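Local atomic coordinates of trehalose-6-phosphate phosphatase-related protein (PDB entry 1U02), a protein that removes the phosphate from trehalose 6-phosphate to give free trehalose, a magnesium-dependent step of trehalose biosynthesis. Residues Asn61-His66 against Gly162-Ser167; Thr182-Phe187 against Thr195-Glu200. One frame throughout, in Å; residues are numbered along the deposited sequence.

Interaction 1: Asn61-His66 against Gly162-Ser167; sequences NMICYH and GSAIRS
I63 on strand 61-64 packs against A164 and I165 of helix 161-169, and the contact between the two segments is van der Waals packing, mostly of apolar side chains. Its tightest point is branch against methyl: CG2 of I63 meets CB of A164 at 3.6 Å, the two CA atoms standing 7.3 Å apart. Both residues direct their CB at the other segment, and the small side chain of A164 is consistent with this close approach of helix and strand. The longer branch of I63 runs beside the helix backbone. CG1 stands anti to the carbonyl carbon of I63 (chi1 -67°) and the chain then runs on extended, which carries CD1 to 4.0 Å from the carbonyl O of A164 and to 4.2 Å from the backbone N of I165. The same methyl makes a looser apolar contact with CG1 of I165, at 4.4 Å. I63 thus straddles A164, one branch on its methyl and the other along its peptide.

Backbone hydrogen bonds tie each element to its own surroundings and not to the other. The backbone of I63 bonds to I43 on the parallel neighbour, strand 40-44, and to T45 just beyond it, while within the helix R166 N donates to G162 O at 2.8 Å. The two segments bury 127 Å² between them, and V44, on strand 40-44, touches both I63 and I165 and adds to the same apolar layer. The arrangement is a helix laid on one face of the central, largely parallel sheet of the Rossmann-like alpha/beta core of the HAD superfamily.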
loop_
_atom_site.group_PDB
_atom_site.type_symbol
_atom_site.label_atom_id
_atom_site.label_comp_id
_atom_site.label_asym_id
_atom_site.label_seq_id
_atom_site.Cartn_x
_atom_site.Cartn_y
_atom_site.Cartn_z
ATOM N N ASN A 61 1.483 10.226 9.254
ATOM C CA ASN A 61 0.505 10.456 8.203
ATOM C C ASN A 61 0.497 9.275 7.246
ATOM O O ASN A 61 1.447 8.492 7.196
ATOM C CB ASN A 61 0.827 11.743 7.438
ATOM C CG ASN A 61 0.602 12.988 8.277
ATOM O OD1 ASN A 61 -0.361 13.068 9.037
ATOM N ND2 ASN A 61 1.484 13.969 8.134
HETATM N N MSE A 62 -0.576 9.140 6.480
HETATM C CA MSE A 62 -0.647 8.039 5.547
HETATM C C MSE A 62 -1.496 8.321 4.321
HETATM O O MSE A 62 -2.487 9.052 4.376
HETATM C CB MSE A 62 -1.157 6.781 6.263
HETATM C CG MSE A 62 -2.484 6.958 6.979
HETATM SE SE MSE A 62 -2.992 5.427 8.083
HETATM C CE MSE A 62 -1.912 5.779 9.637
ATOM N N ILE A 63 -1.058 7.752 3.207
ATOM C CA ILE A 63 -1.756 7.850 1.940
ATOM C C ILE A 63 -2.174 6.397 1.721
ATOM O O ILE A 63 -1.326 5.537 1.490
ATOM C CB ILE A 63 -0.809 8.316 0.801
ATOM C CG1 ILE A 63 -0.361 9.759 1.060
ATOM C CG2 ILE A 63 -1.522 8.236 -0.545
ATOM C CD1 ILE A 63 0.700 10.262 0.090
ATOM N N CYS A 64 -3.474 6.123 1.826
ATOM C CA CYS A 64 -3.986 4.759 1.676
ATOM C C CYS A 64 -4.744 4.513 0.379
ATOM O O CYS A 64 -5.060 5.453 -0.350
ATOM C CB CYS A 64 -4.885 4.422 2.867
ATOM S SG CYS A 64 -4.024 4.552 4.460
ATOM N N TYR A 65 -5.032 3.241 0.101
ATOM C CA TYR A 65 -5.747 2.851 -1.118
ATOM C C TYR A 65 -5.058 3.440 -2.351
ATOM O O TYR A 65 -5.722 3.867 -3.301
ATOM C CB TYR A 65 -7.197 3.351 -1.082
ATOM C CG TYR A 65 -8.065 2.803 0.032
ATOM C CD1 TYR A 65 -8.386 1.447 0.093
ATOM C CD2 TYR A 65 -8.615 3.652 0.992
ATOM C CE1 TYR A 65 -9.238 0.948 1.077
ATOM C CE2 TYR A 65 -9.471 3.165 1.984
ATOM C CZ TYR A 65 -9.780 1.814 2.016
ATOM O OH TYR A 65 -10.655 1.340 2.962
ATOM N N HIS A 66 -3.730 3.469 -2.330
ATOM C CA HIS A 66 -2.958 4.007 -3.448
ATOM C C HIS A 66 -3.312 5.467 -3.739
ATOM O O HIS A 66 -3.082 5.961 -4.847
ATOM C CB HIS A 66 -3.180 3.154 -4.705
ATOM C CG HIS A 66 -2.541 1.800 -4.638
ATOM N ND1 HIS A 66 -1.197 1.600 -4.862
ATOM C CD2 HIS A 66 -3.060 0.583 -4.344
ATOM C CE1 HIS A 66 -0.914 0.316 -4.709
ATOM N NE2 HIS A 66 -2.027 -0.321 -4.395
ATOM N N GLY A 162 2.000 7.496 -7.192
ATOM C CA GLY A 162 2.839 8.586 -7.662
ATOM C C GLY A 162 2.179 9.952 -7.591
ATOM O O GLY A 162 2.757 10.895 -7.049
ATOM N N SER A 163 0.968 10.055 -8.136
ATOM C CA SER A 163 0.231 11.316 -8.135
ATOM C C SER A 163 -0.042 11.809 -6.719
ATOM O O SER A 163 0.100 13.000 -6.424
ATOM C CB SER A 163 -1.096 11.155 -8.884
ATOM O OG SER A 163 -0.868 10.724 -10.216
ATOM N N ALA A 164 -0.442 10.888 -5.845
ATOM C CA ALA A 164 -0.738 11.227 -4.458
ATOM C C ALA A 164 0.512 11.765 -3.770
ATOM O O ALA A 164 0.462 12.775 -3.068
ATOM C CB ALA A 164 -1.257 9.995 -3.717
ATOM N N ILE A 165 1.635 11.084 -3.965
ATOM C CA ILE A 165 2.881 11.530 -3.361
ATOM C C ILE A 165 3.254 12.896 -3.934
ATOM O O ILE A 165 3.548 13.836 -3.195
ATOM C CB ILE A 165 4.018 10.518 -3.621
ATOM C CG1 ILE A 165 3.720 9.216 -2.871
ATOM C CG2 ILE A 165 5.358 11.103 -3.169
ATOM C CD1 ILE A 165 4.694 8.091 -3.170
ATOM N N ARG A 166 3.223 13.000 -5.257
ATOM C CA ARG A 166 3.549 14.249 -5.942
ATOM C C ARG A 166 2.727 15.405 -5.368
ATOM O O ARG A 166 3.250 16.483 -5.081
ATOM C CB ARG A 166 3.246 14.105 -7.433
ATOM C CG ARG A 166 3.681 15.277 -8.295
ATOM C CD ARG A 166 5.073 15.058 -8.876
ATOM N NE ARG A 166 6.087 15.892 -8.240
ATOM C CZ ARG A 166 7.345 15.994 -8.664
ATOM N NH1 ARG A 166 7.750 15.313 -9.728
ATOM N NH2 ARG A 166 8.197 16.785 -8.029
ATOM N N SER A 167 1.432 15.159 -5.198
ATOM C CA SER A 167 0.507 16.156 -4.676
ATOM C C SER A 167 0.908 16.671 -3.295
ATOM O O SER A 167 0.719 17.846 -2.982
ATOM C CB SER A 167 -0.904 15.566 -4.626
ATOM O OG SER A 167 -1.815 16.477 -4.049
#

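Interaction 2: Thr182-Phe187 against Thr195-Glu200; sequences TDEAAF and TIKVGE
F187 carries CG anti to its carbonyl carbon (chi1 -55°), which projects the ring from helix 181-188 onto strand 194-198. T195 turns CG2 to meet it: at chi1 49° this methyl also lies anti to the carbonyl carbon, while OG1 goes to the backbone N of K206. CG2 of T195 comes to 3.4 Å from CD1 of F187, obliquely to the ring, and also touches its CB at 3.6 Å. Farther along the ring, CZ lies 3.4 Å from the carbonyl O of I196, again at a slant. Two residues on from T195, K197 brings CD to the ring edge at CE2, 4.2 Å away. Within the helix, the carbonyl O of D183 sits over the centre of one ring face, 3.1 Å above the plane. With an alanine here in place of F187, a gap is likely to open between helix and strand, leaving the T195 methyl and the K197 methylene without their apolar partner.

E184 bends at chi2, bringing OE1 into the plane of the F187 ring at its edge and to 3.8 Å from CD of K197. This carboxylate is gripped by T203 OG1 and H204 N, and the charged ends of E184 and K197 do not meet. Instead, K197 NZ curls back to donate to V198 O at 3.1 Å, from above the carbonyl plane, with weak bonds to G199 O and E200 O and to the backbone O of the magnesium ligand D179. The axes of 182-187 and 195-198 run nearly antiparallel, at 164° and 9.2 Å at closest approach, forming the helix and second strand of the beta-alpha-beta unit 174-178, 181-188, 194-198 of the HAD-type core.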
loop_
_atom_site.group_PDB
_atom_site.type_symbol
_atom_site.label_atom_id
_atom_site.label_comp_id
_atom_site.label_asym_id
_atom_site.label_seq_id
_atom_site.Cartn_x
_atom_site.Cartn_y
_atom_site.Cartn_z
ATOM N N THR A 182 3.856 -0.530 -8.668
ATOM C CA THR A 182 3.148 0.681 -8.269
ATOM C C THR A 182 4.115 1.689 -7.664
ATOM O O THR A 182 3.890 2.898 -7.723
ATOM C CB THR A 182 2.032 0.373 -7.243
ATOM O OG1 THR A 182 2.617 -0.070 -6.009
ATOM C CG2 THR A 182 1.111 -0.715 -7.784
ATOM N N ASP A 183 5.198 1.189 -7.084
ATOM C CA ASP A 183 6.192 2.067 -6.484
ATOM C C ASP A 183 7.144 2.522 -7.579
ATOM O O ASP A 183 7.617 3.656 -7.576
ATOM C CB ASP A 183 6.942 1.320 -5.386
ATOM C CG ASP A 183 6.005 0.779 -4.326
ATOM O OD1 ASP A 183 5.374 1.596 -3.622
ATOM O OD2 ASP A 183 5.891 -0.462 -4.209
ATOM N N GLU A 184 7.413 1.622 -8.517
ATOM C CA GLU A 184 8.296 1.922 -9.633
ATOM C C GLU A 184 7.665 3.091 -10.382
ATOM O O GLU A 184 8.356 4.009 -10.824
ATOM C CB GLU A 184 8.408 0.703 -10.548
ATOM C CG GLU A 184 9.560 0.770 -11.530
ATOM C CD GLU A 184 10.898 0.906 -10.839
ATOM O OE1 GLU A 184 11.231 0.035 -10.008
ATOM O OE2 GLU A 184 11.621 1.882 -11.131
ATOM N N ALA A 185 6.342 3.060 -10.501
ATOM C CA ALA A 185 5.620 4.122 -11.182
ATOM C C ALA A 185 5.728 5.402 -10.359
ATOM O O ALA A 185 5.875 6.498 -10.905
ATOM C CB ALA A 185 4.160 3.728 -11.362
ATOM N N ALA A 186 5.663 5.258 -9.039
ATOM C CA ALA A 186 5.764 6.406 -8.149
ATOM C C ALA A 186 7.135 7.072 -8.300
ATOM O O ALA A 186 7.237 8.296 -8.227
ATOM C CB ALA A 186 5.536 5.977 -6.706
ATOM N N PHE A 187 8.182 6.276 -8.514
ATOM C CA PHE A 187 9.524 6.833 -8.693
ATOM C C PHE A 187 9.524 7.683 -9.966
ATOM O O PHE A 187 10.068 8.786 -9.996
ATOM C CB PHE A 187 10.583 5.728 -8.858
ATOM C CG PHE A 187 10.617 4.719 -7.739
ATOM C CD1 PHE A 187 10.381 5.095 -6.418
ATOM C CD2 PHE A 187 10.945 3.391 -8.009
ATOM C CE1 PHE A 187 10.470 4.156 -5.376
ATOM C CE2 PHE A 187 11.040 2.443 -6.981
ATOM C CZ PHE A 187 10.802 2.830 -5.660
ATOM N N THR A 195 14.804 8.072 -4.675
ATOM C CA THR A 195 14.028 6.852 -4.837
ATOM C C THR A 195 14.793 5.607 -4.395
ATOM O O THR A 195 15.952 5.413 -4.762
ATOM C CB THR A 195 13.593 6.703 -6.305
ATOM O OG1 THR A 195 14.729 6.903 -7.159
ATOM C CG2 THR A 195 12.527 7.744 -6.646
ATOM N N ILE A 196 14.131 4.762 -3.610
ATOM C CA ILE A 196 14.750 3.544 -3.094
ATOM C C ILE A 196 13.922 2.307 -3.439
ATOM O O ILE A 196 12.768 2.184 -3.023
ATOM C CB ILE A 196 14.899 3.613 -1.556
ATOM C CG1 ILE A 196 15.708 4.849 -1.156
ATOM C CG2 ILE A 196 15.551 2.345 -1.041
ATOM C CD1 ILE A 196 15.773 5.065 0.345
ATOM N N LYS A 197 14.515 1.386 -4.187
ATOM C CA LYS A 197 13.820 0.162 -4.569
ATOM C C LYS A 197 14.177 -0.956 -3.598
ATOM O O LYS A 197 15.341 -1.128 -3.242
ATOM C CB LYS A 197 14.215 -0.250 -5.989
ATOM C CG LYS A 197 13.674 -1.603 -6.456
ATOM C CD LYS A 197 12.175 -1.563 -6.730
ATOM C CE LYS A 197 11.707 -2.815 -7.467
ATOM N NZ LYS A 197 12.054 -4.057 -6.736
ATOM N N VAL A 198 13.171 -1.708 -3.164
ATOM C CA VAL A 198 13.401 -2.822 -2.257
ATOM C C VAL A 198 13.107 -4.105 -3.021
ATOM O O VAL A 198 12.052 -4.228 -3.640
ATOM C CB VAL A 198 12.462 -2.775 -1.031
ATOM C CG1 VAL A 198 12.751 -3.960 -0.114
ATOM C CG2 VAL A 198 12.636 -1.459 -0.281
ATOM N N GLY A 199 14.043 -5.048 -2.990
ATOM C CA GLY A 199 13.828 -6.314 -3.663
ATOM C C GLY A 199 14.433 -6.457 -5.043
ATOM O O GLY A 199 14.924 -5.498 -5.636
ATOM N N GLU A 200 14.371 -7.679 -5.556
ATOM C CA GLU A 200 14.913 -8.015 -6.865
ATOM C C GLU A 200 14.102 -7.382 -7.997
ATOM O O GLU A 200 12.964 -6.955 -7.795
ATOM C CB GLU A 200 14.933 -9.540 -7.011
ATOM C CG GLU A 200 15.736 -10.071 -8.180
ATOM C CD GLU A 200 15.963 -11.568 -8.074
ATOM O OE1 GLU A 200 14.963 -12.312 -7.978
ATOM O OE2 GLU A 200 17.136 -12.000 -8.083
#

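Interactions 1 and 2 lie about 14 Å apart, centre to centre, and follow one another along the chain. Both pack a helix on the central eight-stranded sheet: 61-64 is separated from 194-198 by 40-44, 3-7 and 174-178. The two helices, 161-169 and 181-188, are joined through strand 174-178 and pack against each other on one face of the sheet, CB of A186 lying 3.9 Å from CA of G162 and 4.2 Å from CD1 of I165. H66 also meets T182, CE1 to OG1 at 3.8 Å. The side chains of I165 and K197 lie about 11 Å and about 9 Å from the magnesium ion held by D7, D9 and D179.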